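Local coordinates for acid phosphatase (PDB 2I33), which probably hydrolyses phosphate monoesters at acid pH, as a class C acid phosphatase of the HAD superfamily with magnesium in its active site, at residues 21-26 with 215-220; 35-40 with 102-107; 118-123 with 142-147. All blocks are in the same frame, centred on the assembly; numbering follows the deposited sequence.

Contact 1. Residues 21-26 with 215-220; sequences LMADLW and PNPMYG
Helix 21-29 packs here, through A23, D24 and W26, against the loop that follows strand 211-213, the last strand of the parallel sheet, close to the magnesium site. The six-membered half of the W26 indole reaches two prolines. P215 meets the rim: its CB lies 3.6 Å from CH2 of W26 and near the plane of the ring. P217 approaches obliquely, with CD 3.8 Å from CZ3 of W26. The indole gets there because CG of W26 stands anti to the backbone N (chi1 -178°), which sends the ring out from the helix toward the two prolines of the loop. Compact, rigid proline rings give the indole carbon to pack on without bringing in a polar group.

The loop itself is shaped by an Asx turn, in which OD1 of N216 accepts from the backbone N of M218 at 2.9 Å. ND2 of N216 hydrogen-bonds OD2 of D180, a magnesium ligand, so N216 ties the turn to the metal site. At A23, a small residue, the helix comes in close: its CB sits 3.3 Å from O of P217, a buried carbonyl for which the model offers no hydrogen-bond partner. The M218 and D24 side chains cross at a slant, CG of M218 3.2 Å from OD1 of D24; the extended chi2 of M218 (-177°) sets its SD, which lies 3.5 Å from the same oxygen. Helix 74-83 covers D24 and M218 through Q77, and W222 of the second subunit meets the W26 ring edge-to-face.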
loop_
_atom_site.group_PDB
_atom_site.type_symbol
_atom_site.label_atom_id
_atom_site.label_comp_id
_atom_site.label_asym_id
_atom_site.label_seq_id
_atom_site.Cartn_x
_atom_site.Cartn_y
_atom_site.Cartn_z
ATOM N N LEU A 21 -10.819 6.266 10.374
ATOM C CA LEU A 21 -11.892 5.498 9.784
ATOM C C LEU A 21 -11.621 5.089 8.348
ATOM O O LEU A 21 -11.693 3.901 8.029
ATOM C CB LEU A 21 -13.213 6.218 9.912
ATOM C CG LEU A 21 -14.394 5.263 9.856
ATOM C CD1 LEU A 21 -15.627 5.882 10.515
ATOM C CD2 LEU A 21 -14.681 4.853 8.449
ATOM N N MET A 22 -11.262 6.035 7.486
ATOM C CA MET A 22 -11.017 5.686 6.086
ATOM C C MET A 22 -9.839 4.727 5.918
ATOM O O MET A 22 -9.897 3.773 5.144
ATOM C CB MET A 22 -10.770 6.947 5.279
ATOM C CG MET A 22 -12.015 7.697 5.057
ATOM S SD MET A 22 -13.194 6.768 4.054
ATOM C CE MET A 22 -12.610 7.176 2.420
ATOM N N ALA A 23 -8.761 4.979 6.646
ATOM C CA ALA A 23 -7.618 4.062 6.592
ATOM C C ALA A 23 -8.046 2.635 6.957
ATOM O O ALA A 23 -7.665 1.664 6.284
ATOM C CB ALA A 23 -6.551 4.519 7.506
ATOM N N ASP A 24 -8.836 2.523 8.020
ATOM C CA ASP A 24 -9.288 1.215 8.511
ATOM C C ASP A 24 -10.222 0.569 7.521
ATOM O O ASP A 24 -10.129 -0.632 7.244
ATOM C CB ASP A 24 -10.050 1.370 9.827
ATOM C CG ASP A 24 -9.172 1.743 10.985
ATOM O OD1 ASP A 24 -7.931 1.781 10.844
ATOM O OD2 ASP A 24 -9.744 2.008 12.067
ATOM N N LEU A 25 -11.101 1.378 6.968
ATOM C CA LEU A 25 -12.100 0.898 6.032
ATOM C C LEU A 25 -11.420 0.385 4.755
ATOM O O LEU A 25 -11.759 -0.662 4.236
ATOM C CB LEU A 25 -13.050 2.036 5.718
ATOM C CG LEU A 25 -14.255 1.678 4.876
ATOM C CD1 LEU A 25 -15.134 0.632 5.537
ATOM C CD2 LEU A 25 -15.004 2.934 4.674
ATOM N N TRP A 26 -10.429 1.127 4.273
ATOM C CA TRP A 26 -9.631 0.680 3.130
ATOM C C TRP A 26 -8.975 -0.666 3.448
ATOM O O TRP A 26 -8.990 -1.622 2.674
ATOM C CB TRP A 26 -8.514 1.690 2.815
ATOM C CG TRP A 26 -7.684 1.321 1.642
ATOM C CD1 TRP A 26 -7.989 1.493 0.316
ATOM C CD2 TRP A 26 -6.395 0.713 1.673
ATOM N NE1 TRP A 26 -6.964 1.023 -0.471
ATOM C CE2 TRP A 26 -5.968 0.558 0.344
ATOM C CE3 TRP A 26 -5.562 0.286 2.699
ATOM C CZ2 TRP A 26 -4.758 0.009 0.010
ATOM C CZ3 TRP A 26 -4.342 -0.251 2.370
ATOM C CH2 TRP A 26 -3.960 -0.419 1.026
ATOM N N PRO A 215 1.085 -2.516 2.746
ATOM C CA PRO A 215 0.457 -1.228 3.129
ATOM C C PRO A 215 -0.322 -1.253 4.423
ATOM O O PRO A 215 -1.274 -2.009 4.578
ATOM C CB PRO A 215 -0.497 -0.984 1.960
ATOM C CG PRO A 215 -0.944 -2.404 1.605
ATOM C CD PRO A 215 0.334 -3.202 1.676
ATOM N N ASN A 216 0.025 -0.358 5.333
ATOM C CA ASN A 216 -0.688 -0.208 6.591
ATOM C C ASN A 216 -0.849 1.269 6.951
ATOM O O ASN A 216 -0.041 1.863 7.662
ATOM C CB ASN A 216 0.041 -0.927 7.719
ATOM C CG ASN A 216 -0.675 -0.764 9.044
ATOM O OD1 ASN A 216 -1.767 -0.138 9.078
ATOM N ND2 ASN A 216 -0.099 -1.305 10.110
ATOM N N PRO A 217 -1.924 1.866 6.452
ATOM C CA PRO A 217 -2.222 3.256 6.784
ATOM C C PRO A 217 -2.948 3.444 8.096
ATOM O O PRO A 217 -3.372 4.571 8.380
ATOM C CB PRO A 217 -3.139 3.684 5.634
ATOM C CG PRO A 217 -3.858 2.439 5.325
ATOM C CD PRO A 217 -2.906 1.309 5.501
ATOM N N MET A 218 -3.154 2.363 8.848
ATOM C CA MET A 218 -3.943 2.437 10.078
ATOM C C MET A 218 -3.122 2.938 11.257
ATOM O O MET A 218 -3.622 3.639 12.148
ATOM C CB MET A 218 -4.490 1.060 10.431
ATOM C CG MET A 218 -5.440 0.467 9.366
ATOM S SD MET A 218 -6.093 -1.085 9.923
ATOM C CE MET A 218 -4.620 -2.116 9.732
ATOM N N TYR A 219 -1.878 2.513 11.276
ATOM C CA TYR A 219 -1.009 2.726 12.411
ATOM C C TYR A 219 0.420 2.322 12.047
ATOM O O TYR A 219 0.666 1.687 11.020
ATOM C CB TYR A 219 -1.496 1.923 13.618
ATOM C CG TYR A 219 -1.195 0.458 13.480
ATOM C CD1 TYR A 219 -2.135 -0.434 13.037
ATOM C CD2 TYR A 219 0.073 -0.035 13.769
ATOM C CE1 TYR A 219 -1.867 -1.768 12.923
ATOM C CE2 TYR A 219 0.373 -1.386 13.611
ATOM C CZ TYR A 219 -0.593 -2.252 13.179
ATOM O OH TYR A 219 -0.267 -3.581 13.040
ATOM N N GLY A 220 1.339 2.669 12.932
ATOM C CA GLY A 220 2.712 2.266 12.777
ATOM C C GLY A 220 3.678 3.352 13.135
ATOM O O GLY A 220 3.312 4.396 13.724
#

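Contact 2. Residues 35-40 with 102-107; sequences ALYYQG and ALPGSI
Y37 and Y38, neighbours on helix 31-54, receive P104 between them. Most of the buried contact gathers on P104 and Y37. CB of P104 sits over one face of the Y38 ring, 3.9 Å from the centroid and 14° off the normal, a CH-pi contact, and is also 3.8 Å from CB of Y37. CG of Y38 stands anti to the carbonyl carbon (chi1 -73°), which puts the ring beside the proline. L103 brings CD1 to 3.7 Å from CE2 of Y37 and holds CD2 over one face of that ring, out toward the rim. The Y37 hydroxyl is held by O of E68 and OH of Y27.

Whereas Y37 and L103 are buried, P104, G105 and Y38 are partly exposed, and K204 of the second subunit packs on Y38. N of G105 is 3.4 Å from CE1 of Y38. Glycine fits: its phi is positive (86°), and a CB would crowd that ring. G105 is the N-cap residue of helix 106-115; OG and N of S106 both hydrogen-bond O of L103, holding the turn closed.

The loop runs from strand 101-102 into helix 106-115, with M33 and K34 of helix 31-54 beside L103 and P104, and helix 131-141 touching A102 and I107.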
loop_
_atom_site.group_PDB
_atom_site.type_symbol
_atom_site.label_atom_id
_atom_site.label_comp_id
_atom_site.label_asym_id
_atom_site.label_seq_id
_atom_site.Cartn_x
_atom_site.Cartn_y
_atom_site.Cartn_z
ATOM N N ALA A 35 -4.854 -6.846 -3.176
ATOM C CA ALA A 35 -3.979 -6.940 -4.331
ATOM C C ALA A 35 -2.543 -6.577 -3.975
ATOM O O ALA A 35 -1.575 -7.164 -4.489
ATOM C CB ALA A 35 -4.466 -6.057 -5.422
ATOM N N LEU A 36 -2.384 -5.581 -3.092
ATOM C CA LEU A 36 -1.067 -5.196 -2.651
ATOM C C LEU A 36 -0.421 -6.310 -1.831
ATOM O O LEU A 36 0.779 -6.510 -1.904
ATOM C CB LEU A 36 -1.119 -3.932 -1.820
ATOM C CG LEU A 36 -1.275 -2.706 -2.710
ATOM C CD1 LEU A 36 -2.041 -1.581 -2.013
ATOM C CD2 LEU A 36 0.028 -2.204 -3.183
ATOM N N TYR A 37 -1.202 -7.027 -1.043
ATOM C CA TYR A 37 -0.691 -8.186 -0.318
ATOM C C TYR A 37 -0.305 -9.294 -1.296
ATOM O O TYR A 37 0.772 -9.850 -1.199
ATOM C CB TYR A 37 -1.667 -8.655 0.757
ATOM C CG TYR A 37 -1.469 -7.842 2.016
ATOM C CD1 TYR A 37 -2.101 -6.620 2.163
ATOM C CD2 TYR A 37 -0.593 -8.236 3.008
ATOM C CE1 TYR A 37 -1.894 -5.826 3.287
ATOM C CE2 TYR A 37 -0.374 -7.425 4.130
ATOM C CZ TYR A 37 -1.023 -6.237 4.265
ATOM O OH TYR A 37 -0.838 -5.460 5.376
ATOM N N TYR A 38 -1.142 -9.581 -2.270
ATOM C CA TYR A 38 -0.721 -10.584 -3.268
ATOM C C TYR A 38 0.524 -10.114 -4.014
ATOM O O TYR A 38 1.423 -10.913 -4.324
ATOM C CB TYR A 38 -1.834 -10.859 -4.254
ATOM C CG TYR A 38 -2.942 -11.657 -3.669
ATOM C CD1 TYR A 38 -2.707 -12.928 -3.120
ATOM C CD2 TYR A 38 -4.254 -11.212 -3.732
ATOM C CE1 TYR A 38 -3.763 -13.695 -2.606
ATOM C CE2 TYR A 38 -5.301 -11.980 -3.238
ATOM C CZ TYR A 38 -5.048 -13.212 -2.659
ATOM O OH TYR A 38 -6.091 -13.980 -2.164
ATOM N N GLN A 39 0.590 -8.843 -4.367
ATOM C CA GLN A 39 1.730 -8.349 -5.115
ATOM C C GLN A 39 3.000 -8.532 -4.305
ATOM O O GLN A 39 4.030 -8.973 -4.807
ATOM C CB GLN A 39 1.578 -6.858 -5.396
ATOM C CG GLN A 39 2.774 -6.222 -6.068
ATOM C CD GLN A 39 2.399 -4.919 -6.751
ATOM O OE1 GLN A 39 1.830 -4.932 -7.848
ATOM N NE2 GLN A 39 2.614 -3.778 -6.046
ATOM N N GLY A 40 2.912 -8.203 -3.023
ATOM C CA GLY A 40 4.060 -8.337 -2.133
ATOM C C GLY A 40 4.496 -9.805 -2.042
ATOM O O GLY A 40 5.677 -10.149 -2.227
ATOM N N ALA A 102 -5.302 -14.727 8.389
ATOM C CA ALA A 102 -4.101 -14.553 7.589
ATOM C C ALA A 102 -4.377 -13.585 6.454
ATOM O O ALA A 102 -5.446 -13.591 5.844
ATOM C CB ALA A 102 -3.618 -15.863 7.007
ATOM N N LEU A 103 -3.381 -12.780 6.156
ATOM C CA LEU A 103 -3.464 -11.794 5.111
ATOM C C LEU A 103 -3.277 -12.448 3.744
ATOM O O LEU A 103 -2.678 -13.524 3.614
ATOM C CB LEU A 103 -2.482 -10.667 5.386
ATOM C CG LEU A 103 -2.924 -9.726 6.509
ATOM C CD1 LEU A 103 -1.790 -8.955 7.193
ATOM C CD2 LEU A 103 -3.977 -8.777 6.003
ATOM N N PRO A 104 -3.791 -11.803 2.716
ATOM C CA PRO A 104 -3.780 -12.424 1.381
ATOM C C PRO A 104 -2.411 -12.844 0.898
ATOM O O PRO A 104 -1.473 -12.070 0.969
ATOM C CB PRO A 104 -4.352 -11.312 0.494
ATOM C CG PRO A 104 -5.248 -10.562 1.456
ATOM C CD PRO A 104 -4.439 -10.475 2.703
ATOM N N GLY A 105 -2.307 -14.109 0.470
ATOM C CA GLY A 105 -1.081 -14.630 -0.118
ATOM C C GLY A 105 -0.098 -15.146 0.910
ATOM O O GLY A 105 0.846 -15.870 0.584
ATOM N N SER A 106 -0.303 -14.787 2.170
ATOM C CA SER A 106 0.741 -15.082 3.140
ATOM C C SER A 106 0.947 -16.585 3.361
ATOM O O SER A 106 2.069 -17.094 3.318
ATOM C CB SER A 106 0.436 -14.389 4.460
ATOM O OG SER A 106 -0.776 -14.820 5.039
ATOM N N ILE A 107 -0.148 -17.298 3.613
ATOM C CA ILE A 107 -0.047 -18.706 3.957
ATOM C C ILE A 107 0.532 -19.510 2.795
ATOM O O ILE A 107 1.439 -20.322 2.986
ATOM C CB ILE A 107 -1.384 -19.284 4.444
ATOM C CG1 ILE A 107 -1.867 -18.527 5.700
ATOM C CG2 ILE A 107 -1.251 -20.775 4.712
ATOM C CD1 ILE A 107 -0.892 -18.550 6.823
#

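Contact 3. Residues 118-123 with 142-147; sequences VDIYYI and GAPQAT
Q145 and Y122 carry the two hydrogen bonds that join strand 119-125 to the loop after helix 131-141. OE1 of Q145 accepts from the backbone N of I120 at 2.7 Å, with an N-H...O angle of 161°, so a side-chain amide satisfies a strand N-H turned toward the loop. The glutamine chain runs extended beyond CG, long enough to span the gap from its own backbone. The second bond runs the same way, from strand to loop: the hydroxyl of Y122 donates to O of P144 at 2.7 Å, in the carbonyl plane and on a lone pair. That carbonyl, like O of Q145, lies at the edge of the tyrosine ring.

Apolar groups pack around these bonds. CD1 of I120 meets CG of P144 at 3.6 Å, and CB of A143 lies 4.3 Å from CZ of Y122. Elsewhere on the strand, OD2 of D119 is satisfied by H172 and by a salt bridge to K59, while O of I120 accepts from H150.

Strand 119-125 lies between strands 59-64 and 151-154 of the parallel sheet; L110 of helix 106-115 covers Y122 and P144, and loop 142-147 is the return leg of a beta-alpha-beta crossover of the HAD fold, leading from helix 131-141 toward strand 151-154.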
loop_
_atom_site.group_PDB
_atom_site.type_symbol
_atom_site.label_atom_id
_atom_site.label_comp_id
_atom_site.label_asym_id
_atom_site.label_seq_id
_atom_site.Cartn_x
_atom_site.Cartn_y
_atom_site.Cartn_z
ATOM N N VAL A 118 13.357 -23.693 3.360
ATOM C CA VAL A 118 13.793 -22.401 3.861
ATOM C C VAL A 118 13.131 -22.173 5.221
ATOM O O VAL A 118 11.903 -22.279 5.368
ATOM C CB VAL A 118 13.436 -21.271 2.868
ATOM C CG1 VAL A 118 13.702 -19.879 3.463
ATOM C CG2 VAL A 118 14.178 -21.451 1.542
ATOM N N ASP A 119 13.945 -21.813 6.196
ATOM C CA ASP A 119 13.440 -21.479 7.509
ATOM C C ASP A 119 12.719 -20.132 7.528
ATOM O O ASP A 119 13.109 -19.180 6.860
ATOM C CB ASP A 119 14.566 -21.469 8.554
ATOM C CG ASP A 119 14.968 -22.871 9.005
ATOM O OD1 ASP A 119 14.068 -23.746 9.045
ATOM O OD2 ASP A 119 16.169 -23.078 9.346
ATOM N N ILE A 120 11.656 -20.083 8.317
ATOM C CA ILE A 120 10.855 -18.880 8.485
ATOM C C ILE A 120 11.013 -18.381 9.904
ATOM O O ILE A 120 10.888 -19.151 10.860
ATOM C CB ILE A 120 9.377 -19.214 8.243
ATOM C CG1 ILE A 120 9.215 -19.722 6.799
ATOM C CG2 ILE A 120 8.479 -18.025 8.552
ATOM C CD1 ILE A 120 7.935 -20.474 6.577
ATOM N N TYR A 121 11.277 -17.081 10.050
ATOM C CA TYR A 121 11.270 -16.433 11.359
ATOM C C TYR A 121 10.258 -15.336 11.381
ATOM O O TYR A 121 10.270 -14.456 10.536
ATOM C CB TYR A 121 12.635 -15.914 11.732
ATOM C CG TYR A 121 13.500 -17.118 11.883
ATOM C CD1 TYR A 121 13.490 -17.848 13.058
ATOM C CD2 TYR A 121 14.237 -17.606 10.809
ATOM C CE1 TYR A 121 14.234 -19.014 13.175
ATOM C CE2 TYR A 121 14.970 -18.739 10.909
ATOM C CZ TYR A 121 14.976 -19.446 12.085
ATOM O OH TYR A 121 15.738 -20.592 12.159
ATOM N N TYR A 122 9.335 -15.462 12.318
ATOM C CA TYR A 122 8.324 -14.438 12.543
ATOM C C TYR A 122 8.865 -13.529 13.637
ATOM O O TYR A 122 8.815 -13.870 14.809
ATOM C CB TYR A 122 6.998 -15.044 12.990
ATOM C CG TYR A 122 6.458 -16.114 12.068
ATOM C CD1 TYR A 122 5.793 -15.786 10.920
ATOM C CD2 TYR A 122 6.623 -17.472 12.362
ATOM C CE1 TYR A 122 5.282 -16.746 10.084
ATOM C CE2 TYR A 122 6.133 -18.434 11.525
ATOM C CZ TYR A 122 5.456 -18.068 10.388
ATOM O OH TYR A 122 4.948 -19.028 9.548
ATOM N N ILE A 123 9.363 -12.353 13.249
ATOM C CA ILE A 123 9.908 -11.397 14.196
ATOM C C ILE A 123 8.844 -10.321 14.364
ATOM O O ILE A 123 8.612 -9.546 13.463
ATOM C CB ILE A 123 11.240 -10.823 13.699
ATOM C CG1 ILE A 123 12.235 -11.971 13.489
ATOM C CG2 ILE A 123 11.780 -9.805 14.710
ATOM C CD1 ILE A 123 13.579 -11.553 12.919
ATOM N N GLY A 142 -2.817 -21.825 9.900
ATOM C CA GLY A 142 -2.008 -22.803 9.160
ATOM C C GLY A 142 -0.638 -22.299 8.751
ATOM O O GLY A 142 -0.036 -22.799 7.779
ATOM N N ALA A 143 -0.104 -21.349 9.508
ATOM C CA ALA A 143 1.237 -20.833 9.242
ATOM C C ALA A 143 2.233 -21.904 9.642
ATOM O O ALA A 143 2.095 -22.509 10.719
ATOM C CB ALA A 143 1.479 -19.551 10.031
ATOM N N PRO A 144 3.225 -22.183 8.786
ATOM C CA PRO A 144 4.233 -23.168 9.154
ATOM C C PRO A 144 5.173 -22.689 10.242
ATOM O O PRO A 144 5.300 -21.487 10.499
ATOM C CB PRO A 144 5.026 -23.385 7.869
ATOM C CG PRO A 144 4.803 -22.226 7.065
ATOM C CD PRO A 144 3.488 -21.600 7.458
ATOM N N GLN A 145 5.847 -23.648 10.857
ATOM C CA GLN A 145 6.871 -23.348 11.833
ATOM C C GLN A 145 6.330 -22.426 12.932
ATOM O O GLN A 145 6.994 -21.484 13.320
ATOM C CB GLN A 145 8.114 -22.765 11.109
ATOM C CG GLN A 145 8.858 -23.808 10.228
ATOM C CD GLN A 145 9.761 -23.186 9.160
ATOM O OE1 GLN A 145 10.464 -22.214 9.414
ATOM N NE2 GLN A 145 9.746 -23.763 7.946
ATOM N N ALA A 146 5.120 -22.713 13.423
ATOM C CA ALA A 146 4.470 -21.903 14.467
ATOM C C ALA A 146 4.918 -22.364 15.848
ATOM O O ALA A 146 4.117 -22.872 16.649
ATOM C CB ALA A 146 2.938 -21.974 14.350
ATOM N N THR A 147 6.206 -22.169 16.112
ATOM C CA THR A 147 6.818 -22.632 17.354
ATOM C C THR A 147 7.663 -21.543 17.975
ATOM O O THR A 147 8.084 -20.618 17.302
ATOM C CB THR A 147 7.733 -23.848 17.130
ATOM O OG1 THR A 147 8.861 -23.469 16.325
ATOM C CG2 THR A 147 6.969 -24.971 16.458
#

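How the contacts relate
Contacts 1 and 2 meet directly, their centres 16 Å apart: CZ2 of W26 is 3.7 Å from CD1 of L36, and CG of P215 is 3.8 Å from CB of L36. Both also touch the second subunit. Contact 3 is likewise 16 Å from contact 2 between centres and joins it through I107, whose CD1 is 3.9 Å from CA of A143. Contacts 1 and 3 do not touch; their centres are 26 Å apart, on opposite sides of the chain's centre. The magnesium, bound by D65, D67 and D180, lies about 7 Å from the Y37 side chain, 9 Å from that of M218 and 11 Å from that of Y122.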